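Local structure of amorpha-4,11-diene synthase (Artemisia annua, 4GAX) at residues Tyr286-Tyr298 against Pro520-Val534. The protein probably cyclises farnesyl diphosphate to a sesquiterpene with release of diphosphate. Sequence-based numbering, arbitrary orientation.
Sequences YFWALASRFEPQY and PLLVAVINLVHFLDV
W288 meets F531, and R293 meets P520, in a buried contact of helix 520-534 with helix 286-292 and the loop after it, near the centre of this all-helical terpene synthase. It is apolar at the first pair and polar at the second. The short segments 286-292 and 520-534 run 134° apart, with axes 8.5 Å apart at closest approach. At the apolar end, CE2 of F531 lies over one face of the W288 indole, 3.3 Å from CG of W288. CA of W288 in turn sits over the F531 ring. W288 NE1 reaches the carbonyl of L528 through a water. In related sesquiterpene synthases this tryptophan lines the active-site pocket, and W288 probably does too.

N527 ND2 donates a nearly straight bond (168°) to S292 O, 2.8 Å away. The nitrogen sits above the carbonyl plane. R293 folds back through bends at chi2 (-59°) and chi3, which brings NH1 to a lone pair of P520 O at 3.1 Å. The Y298 ring and V523 CG1 take opposite faces of its guanidinium. NE and NH2 of R293 grip the E295 carboxylate side-on, with NH2 of R293 2.9 Å from OE2 of E295. With R293 cut back to an alanine, the E295 carboxylate would probably lose its cationic mate, and a gap would be likely to open between Y298 and V523. E295 probably neutralises the buried arginine charge, and the bonds and covered faces together are likely to fix the guanidinium's rotation.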
ATOM      1  N   TYR A 286       3.805  12.098   2.973  1.00 22.21           N
ATOM      2  CA  TYR A 286       3.232  12.080   1.626  1.00 22.27           C
ATOM      3  C   TYR A 286       3.459  10.732   0.919  1.00 20.22           C
ATOM      4  O   TYR A 286       2.555  10.208   0.270  1.00 19.03           O
ATOM      5  CB  TYR A 286       3.804  13.222   0.770  1.00 19.51           C
ATOM      6  CG  TYR A 286       3.256  13.161  -0.630  1.00 20.09           C
ATOM      7  CD1 TYR A 286       4.074  12.884  -1.717  1.00 21.32           C
ATOM      8  CD2 TYR A 286       1.905  13.339  -0.857  1.00 19.85           C
ATOM      9  CE1 TYR A 286       3.538  12.796  -3.019  1.00 20.16           C
ATOM     10  CE2 TYR A 286       1.361  13.254  -2.135  1.00 23.55           C
ATOM     11  CZ  TYR A 286       2.186  12.981  -3.212  1.00 24.81           C
ATOM     12  OH  TYR A 286       1.635  12.889  -4.478  1.00 22.28           O
ATOM     13  N   PHE A 287       4.662  10.170   1.061  1.00 18.71           N
ATOM     14  CA  PHE A 287       5.001   8.916   0.385  1.00 17.86           C
ATOM     15  C   PHE A 287       4.092   7.805   0.878  1.00 17.98           C
ATOM     16  O   PHE A 287       3.627   6.970   0.106  1.00 20.26           O
ATOM     17  CB  PHE A 287       6.484   8.550   0.601  1.00 24.01           C
ATOM     18  CG  PHE A 287       6.980   7.459  -0.316  1.00 28.17           C
ATOM     19  CD1 PHE A 287       7.142   7.700  -1.676  1.00 25.56           C
ATOM     20  CD2 PHE A 287       7.280   6.197   0.180  1.00 33.58           C
ATOM     21  CE1 PHE A 287       7.587   6.689  -2.537  1.00 28.80           C
ATOM     22  CE2 PHE A 287       7.734   5.184  -0.673  1.00 31.08           C
ATOM     23  CZ  PHE A 287       7.882   5.429  -2.030  1.00 22.20           C
ATOM     24  N   TRP A 288       3.815   7.817   2.171  1.00 21.44           N
ATOM     25  CA  TRP A 288       2.876   6.870   2.755  1.00 21.18           C
ATOM     26  C   TRP A 288       1.462   7.090   2.194  1.00 22.33           C
ATOM     27  O   TRP A 288       0.769   6.125   1.804  1.00 21.11           O
ATOM     28  CB  TRP A 288       2.923   7.055   4.269  1.00 19.47           C
ATOM     29  CG  TRP A 288       2.291   6.006   5.097  1.00 23.34           C
ATOM     30  CD1 TRP A 288       1.343   5.102   4.719  1.00 21.54           C
ATOM     31  CD2 TRP A 288       2.560   5.756   6.479  1.00 22.93           C
ATOM     32  NE1 TRP A 288       1.003   4.303   5.789  1.00 24.85           N
ATOM     33  CE2 TRP A 288       1.740   4.686   6.880  1.00 23.84           C
ATOM     34  CE3 TRP A 288       3.414   6.337   7.419  1.00 26.84           C
ATOM     35  CZ2 TRP A 288       1.757   4.173   8.182  1.00 22.01           C
ATOM     36  CZ3 TRP A 288       3.432   5.823   8.722  1.00 31.72           C
ATOM     37  CH2 TRP A 288       2.601   4.756   9.086  1.00 27.68           C
ATOM     38  N   ALA A 289       1.026   8.351   2.136  1.00 17.50           N
ATOM     39  CA  ALA A 289      -0.297   8.648   1.576  1.00 20.72           C
ATOM     40  C   ALA A 289      -0.342   8.222   0.105  1.00 15.43           C
ATOM     41  O   ALA A 289      -1.365   7.705  -0.392  1.00 17.08           O
ATOM     42  CB  ALA A 289      -0.618  10.129   1.703  1.00 23.82           C
ATOM     43  N   LEU A 290       0.781   8.429  -0.583  1.00 15.26           N
ATOM     44  CA  LEU A 290       0.892   8.113  -2.003  1.00 19.00           C
ATOM     45  C   LEU A 290       0.693   6.622  -2.258  1.00 23.23           C
ATOM     46  O   LEU A 290       0.282   6.217  -3.347  1.00 19.91           O
ATOM     47  CB  LEU A 290       2.259   8.559  -2.525  1.00 18.31           C
ATOM     48  CG  LEU A 290       2.524   8.356  -4.018  1.00 24.89           C
ATOM     49  CD1 LEU A 290       1.413   8.986  -4.876  1.00 21.88           C
ATOM     50  CD2 LEU A 290       3.888   8.924  -4.390  1.00 29.04           C
ATOM     51  N   ALA A 291       0.965   5.810  -1.240  1.00 18.95           N
ATOM     52  CA  ALA A 291       0.784   4.360  -1.354  1.00 25.30           C
ATOM     53  C   ALA A 291      -0.672   3.926  -1.367  1.00 21.90           C
ATOM     54  O   ALA A 291      -1.032   2.948  -2.042  1.00 19.80           O
ATOM     55  CB  ALA A 291       1.536   3.637  -0.233  1.00 26.18           C
ATOM     56  N   SER A 292      -1.528   4.647  -0.641  1.00 18.07           N
ATOM     57  CA  SER A 292      -2.933   4.239  -0.524  1.00 17.60           C
ATOM     58  C   SER A 292      -3.577   4.148  -1.899  1.00 19.90           C
ATOM     59  O   SER A 292      -4.078   3.087  -2.290  1.00 22.12           O
ATOM     60  CB  SER A 292      -3.730   5.191   0.379  1.00 23.37           C
ATOM     61  OG  SER A 292      -3.746   6.511  -0.156  1.00 26.81           O
ATOM     62  N   ARG A 293      -3.561   5.261  -2.627  1.00 14.15           N
ATOM     63  CA  ARG A 293      -4.009   5.288  -4.026  1.00 16.09           C
ATOM     64  C   ARG A 293      -3.152   6.317  -4.756  1.00 21.06           C
ATOM     65  O   ARG A 293      -3.031   7.455  -4.296  1.00 23.99           O
ATOM     66  CB  ARG A 293      -5.483   5.697  -4.154  1.00 18.47           C
ATOM     67  CG  ARG A 293      -6.579   4.758  -3.558  1.00 15.45           C
ATOM     68  CD  ARG A 293      -6.559   3.342  -4.156  1.00 23.51           C
ATOM     69  NE  ARG A 293      -6.626   3.269  -5.621  1.00 17.20           N
ATOM     70  CZ  ARG A 293      -7.649   2.755  -6.312  1.00 26.41           C
ATOM     71  NH1 ARG A 293      -8.723   2.308  -5.679  1.00 21.76           N
ATOM     72  NH2 ARG A 293      -7.605   2.690  -7.645  1.00 23.53           N
ATOM     73  N   PHE A 294      -2.561   5.950  -5.889  1.00 18.13           N
ATOM     74  CA  PHE A 294      -1.670   6.895  -6.578  1.00 18.09           C
ATOM     75  C   PHE A 294      -2.389   7.609  -7.725  1.00 17.00           C
ATOM     76  O   PHE A 294      -1.861   8.563  -8.314  1.00 20.10           O
ATOM     77  CB  PHE A 294      -0.456   6.155  -7.164  1.00 22.58           C
ATOM     78  CG  PHE A 294      -0.814   5.288  -8.343  1.00 21.55           C
ATOM     79  CD1 PHE A 294      -0.782   5.793  -9.639  1.00 26.93           C
ATOM     80  CD2 PHE A 294      -1.234   3.975  -8.150  1.00 15.61           C
ATOM     81  CE1 PHE A 294      -1.149   4.998 -10.728  1.00 27.52           C
ATOM     82  CE2 PHE A 294      -1.600   3.162  -9.237  1.00 17.13           C
ATOM     83  CZ  PHE A 294      -1.555   3.681 -10.531  1.00 22.35           C
ATOM     84  N   GLU A 295      -3.581   7.136  -8.064  1.00 20.65           N
ATOM     85  CA  GLU A 295      -4.266   7.591  -9.272  1.00 21.19           C
ATOM     86  C   GLU A 295      -4.727   9.051  -9.185  1.00 18.64           C
ATOM     87  O   GLU A 295      -4.998   9.560  -8.086  1.00 17.34           O
ATOM     88  CB  GLU A 295      -5.432   6.652  -9.602  1.00 16.73           C
ATOM     89  CG  GLU A 295      -4.965   5.212  -9.865  1.00 17.63           C
ATOM     90  CD  GLU A 295      -4.955   4.350  -8.601  1.00 25.78           C
ATOM     91  OE1 GLU A 295      -4.917   4.899  -7.475  1.00 26.49           O
ATOM     92  OE2 GLU A 295      -4.993   3.112  -8.732  1.00 26.58           O
ATOM     93  N   PRO A 296      -4.820   9.722 -10.347  1.00 20.84           N
ATOM     94  CA  PRO A 296      -5.114  11.157 -10.366  1.00 24.21           C
ATOM     95  C   PRO A 296      -6.435  11.491  -9.704  1.00 17.33           C
ATOM     96  O   PRO A 296      -6.534  12.542  -9.098  1.00 17.64           O
ATOM     97  CB  PRO A 296      -5.140  11.509 -11.862  1.00 27.82           C
ATOM     98  CG  PRO A 296      -5.218  10.200 -12.583  1.00 30.58           C
ATOM     99  CD  PRO A 296      -4.577   9.183 -11.701  1.00 23.22           C
ATOM    100  N   GLN A 297      -7.410  10.592  -9.785  1.00 13.31           N
ATOM    101  CA  GLN A 297      -8.734  10.828  -9.234  1.00 23.38           C
ATOM    102  C   GLN A 297      -8.689  11.031  -7.710  1.00 24.11           C
ATOM    103  O   GLN A 297      -9.586  11.645  -7.123  1.00 20.98           O
ATOM    104  CB  GLN A 297      -9.660   9.638  -9.579  1.00 28.68           C
ATOM    105  CG  GLN A 297      -9.855   9.370 -11.094  1.00 80.96           C
ATOM    106  CD  GLN A 297      -8.612   8.815 -11.815  1.00 66.32           C
ATOM    107  OE1 GLN A 297      -7.672   8.348 -11.185  1.00 36.12           O
ATOM    108  NE2 GLN A 297      -8.617   8.876 -13.146  1.00 71.77           N
ATOM    109  N   TYR A 298      -7.653  10.502  -7.069  1.00 16.31           N
ATOM    110  CA  TYR A 298      -7.558  10.532  -5.613  1.00 20.42           C
ATOM    111  C   TYR A 298      -6.606  11.591  -5.021  1.00 22.64           C
ATOM    112  O   TYR A 298      -6.140  11.465  -3.888  1.00 21.41           O
ATOM    113  CB  TYR A 298      -7.204   9.133  -5.119  1.00 18.96           C
ATOM    114  CG  TYR A 298      -8.210   8.110  -5.609  1.00 15.86           C
ATOM    115  CD1 TYR A 298      -9.544   8.199  -5.239  1.00 23.45           C
ATOM    116  CD2 TYR A 298      -7.832   7.078  -6.465  1.00 17.46           C
ATOM    117  CE1 TYR A 298     -10.486   7.265  -5.685  1.00 26.55           C
ATOM    118  CE2 TYR A 298      -8.780   6.118  -6.918  1.00 18.18           C
ATOM    119  CZ  TYR A 298     -10.098   6.231  -6.519  1.00 26.02           C
ATOM    120  OH  TYR A 298     -11.032   5.312  -6.966  1.00 24.65           O
ATOM    121  N   PRO A 520     -12.900   0.367  -4.406  1.00 22.09           N
ATOM    122  CA  PRO A 520     -11.748   1.278  -4.447  1.00 17.89           C
ATOM    123  C   PRO A 520     -11.190   1.553  -3.056  1.00 20.31           C
ATOM    124  O   PRO A 520     -10.002   1.890  -2.938  1.00 19.57           O
ATOM    125  CB  PRO A 520     -12.321   2.562  -5.072  1.00 23.94           C
ATOM    126  CG  PRO A 520     -13.522   2.101  -5.844  1.00 24.79           C
ATOM    127  CD  PRO A 520     -14.100   0.966  -5.031  1.00 22.71           C
ATOM    128  N   LEU A 521     -12.020   1.395  -2.027  1.00 16.41           N
ATOM    129  CA  LEU A 521     -11.542   1.558  -0.649  1.00 18.18           C
ATOM    130  C   LEU A 521     -10.814   0.302  -0.183  1.00 15.50           C
ATOM    131  O   LEU A 521      -9.847   0.369   0.604  1.00 19.52           O
ATOM    132  CB  LEU A 521     -12.720   1.858   0.286  1.00 21.06           C
ATOM    133  CG  LEU A 521     -13.296   3.270   0.174  1.00 33.09           C
ATOM    134  CD1 LEU A 521     -14.575   3.374   0.992  1.00 35.20           C
ATOM    135  CD2 LEU A 521     -12.262   4.292   0.657  1.00 29.84           C
ATOM    136  N   LEU A 522     -11.269  -0.854  -0.672  1.00 17.94           N
ATOM    137  CA  LEU A 522     -10.624  -2.116  -0.312  1.00 18.10           C
ATOM    138  C   LEU A 522      -9.227  -2.115  -0.916  1.00 18.66           C
ATOM    139  O   LEU A 522      -8.255  -2.546  -0.263  1.00 20.33           O
ATOM    140  CB  LEU A 522     -11.446  -3.308  -0.820  1.00 20.04           C
ATOM    141  CG  LEU A 522     -10.827  -4.677  -0.533  1.00 25.57           C
ATOM    142  CD1 LEU A 522     -10.630  -4.849   0.959  1.00 22.04           C
ATOM    143  CD2 LEU A 522     -11.697  -5.807  -1.092  1.00 24.28           C
ATOM    144  N   VAL A 523      -9.126  -1.607  -2.149  1.00 16.04           N
ATOM    145  CA  VAL A 523      -7.849  -1.519  -2.856  1.00 17.69           C
ATOM    146  C   VAL A 523      -6.920  -0.606  -2.057  1.00 19.83           C
ATOM    147  O   VAL A 523      -5.738  -0.912  -1.889  1.00 18.70           O
ATOM    148  CB  VAL A 523      -8.030  -1.005  -4.314  1.00 23.79           C
ATOM    149  CG1 VAL A 523      -6.685  -0.576  -4.940  1.00 15.67           C
ATOM    150  CG2 VAL A 523      -8.727  -2.075  -5.178  1.00 19.01           C
ATOM    151  N   ALA A 524      -7.464   0.498  -1.539  1.00 21.57           N
ATOM    152  CA  ALA A 524      -6.681   1.419  -0.708  1.00 20.54           C
ATOM    153  C   ALA A 524      -6.165   0.709   0.531  1.00 21.86           C
ATOM    154  O   ALA A 524      -5.010   0.872   0.899  1.00 22.01           O
ATOM    155  CB  ALA A 524      -7.529   2.637  -0.291  1.00 18.15           C
ATOM    156  N   VAL A 525      -7.036  -0.057   1.187  1.00 15.72           N
ATOM    157  CA  VAL A 525      -6.635  -0.797   2.372  1.00 15.97           C
ATOM    158  C   VAL A 525      -5.502  -1.768   2.035  1.00 19.79           C
ATOM    159  O   VAL A 525      -4.513  -1.825   2.755  1.00 20.84           O
ATOM    160  CB  VAL A 525      -7.809  -1.576   3.018  1.00 22.34           C
ATOM    161  CG1 VAL A 525      -7.278  -2.530   4.108  1.00 17.16           C
ATOM    162  CG2 VAL A 525      -8.852  -0.598   3.616  1.00 24.33           C
ATOM    163  N   ILE A 526      -5.639  -2.525   0.947  1.00 18.15           N
ATOM    164  CA  ILE A 526      -4.644  -3.552   0.646  1.00 16.69           C
ATOM    165  C   ILE A 526      -3.300  -2.901   0.301  1.00 15.63           C
ATOM    166  O   ILE A 526      -2.244  -3.446   0.625  1.00 18.89           O
ATOM    167  CB  ILE A 526      -5.100  -4.563  -0.460  1.00 22.37           C
ATOM    168  CG1 ILE A 526      -4.222  -5.818  -0.437  1.00 21.79           C
ATOM    169  CG2 ILE A 526      -5.034  -3.964  -1.877  1.00 18.01           C
ATOM    170  CD1 ILE A 526      -4.394  -6.651   0.815  1.00 26.36           C
ATOM    171  N   ASN A 527      -3.345  -1.722  -0.316  1.00 14.44           N
ATOM    172  CA  ASN A 527      -2.107  -1.029  -0.665  1.00 16.14           C
ATOM    173  C   ASN A 527      -1.417  -0.584   0.620  1.00 18.69           C
ATOM    174  O   ASN A 527      -0.206  -0.738   0.768  1.00 19.24           O
ATOM    175  CB  ASN A 527      -2.378   0.176  -1.575  1.00 15.99           C
ATOM    176  CG  ASN A 527      -2.810  -0.225  -2.977  1.00 22.57           C
ATOM    177  OD1 ASN A 527      -2.579  -1.365  -3.420  1.00 17.32           O
ATOM    178  ND2 ASN A 527      -3.432   0.714  -3.688  1.00 14.28           N
ATOM    179  N   LEU A 528      -2.195  -0.037   1.556  1.00 17.10           N
ATOM    180  CA  LEU A 528      -1.618   0.383   2.836  1.00 16.28           C
ATOM    181  C   LEU A 528      -1.021  -0.799   3.597  1.00 21.38           C
ATOM    182  O   LEU A 528      -0.016  -0.644   4.289  1.00 18.29           O
ATOM    183  CB  LEU A 528      -2.645   1.119   3.708  1.00 15.04           C
ATOM    184  CG  LEU A 528      -2.987   2.523   3.186  1.00 21.03           C
ATOM    185  CD1 LEU A 528      -4.140   3.132   3.986  1.00 29.16           C
ATOM    186  CD2 LEU A 528      -1.765   3.438   3.249  1.00 19.08           C
ATOM    187  N   VAL A 529      -1.624  -1.978   3.479  1.00 16.41           N
ATOM    188  CA  VAL A 529      -1.031  -3.167   4.120  1.00 19.50           C
ATOM    189  C   VAL A 529       0.288  -3.550   3.450  1.00 13.91           C
ATOM    190  O   VAL A 529       1.278  -3.827   4.124  1.00 20.50           O
ATOM    191  CB  VAL A 529      -1.991  -4.396   4.066  1.00 23.64           C
ATOM    192  CG1 VAL A 529      -1.304  -5.637   4.630  1.00 26.44           C
ATOM    193  CG2 VAL A 529      -3.269  -4.114   4.847  1.00 24.16           C
ATOM    194  N   HIS A 530       0.313  -3.560   2.120  1.00 16.47           N
ATOM    195  CA  HIS A 530       1.556  -3.881   1.410  1.00 18.89           C
ATOM    196  C   HIS A 530       2.638  -2.830   1.651  1.00 23.68           C
ATOM    197  O   HIS A 530       3.838  -3.142   1.689  1.00 21.62           O
ATOM    198  CB  HIS A 530       1.290  -4.060  -0.091  1.00 18.13           C
ATOM    199  CG  HIS A 530       0.617  -5.354  -0.420  1.00 18.92           C
ATOM    200  ND1 HIS A 530      -0.361  -5.465  -1.385  1.00 21.29           N
ATOM    201  CD2 HIS A 530       0.790  -6.595   0.092  1.00 15.84           C
ATOM    202  CE1 HIS A 530      -0.769  -6.723  -1.449  1.00 19.64           C
ATOM    203  NE2 HIS A 530      -0.090  -7.428  -0.558  1.00 23.00           N
ATOM    204  N   PHE A 531       2.213  -1.587   1.845  1.00 18.54           N
ATOM    205  CA  PHE A 531       3.171  -0.531   2.187  1.00 19.47           C
ATOM    206  C   PHE A 531       3.985  -0.832   3.443  1.00 19.63           C
ATOM    207  O   PHE A 531       5.149  -0.383   3.584  1.00 21.30           O
ATOM    208  CB  PHE A 531       2.470   0.825   2.332  1.00 18.43           C
ATOM    209  CG  PHE A 531       3.404   1.930   2.697  1.00 25.03           C
ATOM    210  CD1 PHE A 531       4.302   2.419   1.762  1.00 27.95           C
ATOM    211  CD2 PHE A 531       3.411   2.463   3.976  1.00 23.61           C
ATOM    212  CE1 PHE A 531       5.183   3.435   2.089  1.00 27.34           C
ATOM    213  CE2 PHE A 531       4.293   3.489   4.312  1.00 27.93           C
ATOM    214  CZ  PHE A 531       5.178   3.976   3.363  1.00 24.32           C
ATOM    215  N   LEU A 532       3.406  -1.594   4.365  1.00 19.95           N
ATOM    216  CA  LEU A 532       4.107  -1.881   5.629  1.00 21.94           C
ATOM    217  C   LEU A 532       5.421  -2.586   5.351  1.00 25.68           C
ATOM    218  O   LEU A 532       6.396  -2.426   6.096  1.00 25.75           O
ATOM    219  CB  LEU A 532       3.253  -2.743   6.569  1.00 24.64           C
ATOM    220  CG  LEU A 532       1.882  -2.223   7.032  1.00 30.08           C
ATOM    221  CD1 LEU A 532       1.042  -3.363   7.634  1.00 31.13           C
ATOM    222  CD2 LEU A 532       2.045  -1.104   8.028  1.00 26.76           C
ATOM    223  N   ASP A 533       5.452  -3.356   4.265  1.00 26.58           N
ATOM    224  CA  ASP A 533       6.669  -4.069   3.881  1.00 27.22           C
ATOM    225  C   ASP A 533       7.768  -3.091   3.481  1.00 25.88           C
ATOM    226  O   ASP A 533       8.946  -3.375   3.670  1.00 22.66           O
ATOM    227  CB  ASP A 533       6.384  -5.049   2.734  1.00 25.75           C
ATOM    228  CG  ASP A 533       7.316  -6.254   2.750  1.00 42.12           C
ATOM    229  OD1 ASP A 533       7.640  -6.761   3.853  1.00 37.05           O
ATOM    230  OD2 ASP A 533       7.727  -6.695   1.657  1.00 47.63           O
ATOM    231  N   VAL A 534       7.376  -1.938   2.935  1.00 22.99           N
ATOM    232  CA  VAL A 534       8.317  -0.873   2.577  1.00 23.78           C
ATOM    233  C   VAL A 534       8.659  -0.040   3.802  1.00 27.02           C
ATOM    234  O   VAL A 534       9.819   0.321   4.044  1.00 27.20           O
ATOM    235  CB  VAL A 534       7.703   0.059   1.503  1.00 23.85           C
ATOM    236  CG1 VAL A 534       8.513   1.349   1.383  1.00 30.63           C
ATOM    237  CG2 VAL A 534       7.622  -0.674   0.155  1.00 23.41           C
TER
HETATM  238  O   HOH W   1      -0.027   1.449   6.219  1.00 22.81           O
HETATM  239  O   HOH W   2      -3.706   1.731  -6.642  1.00 23.58           O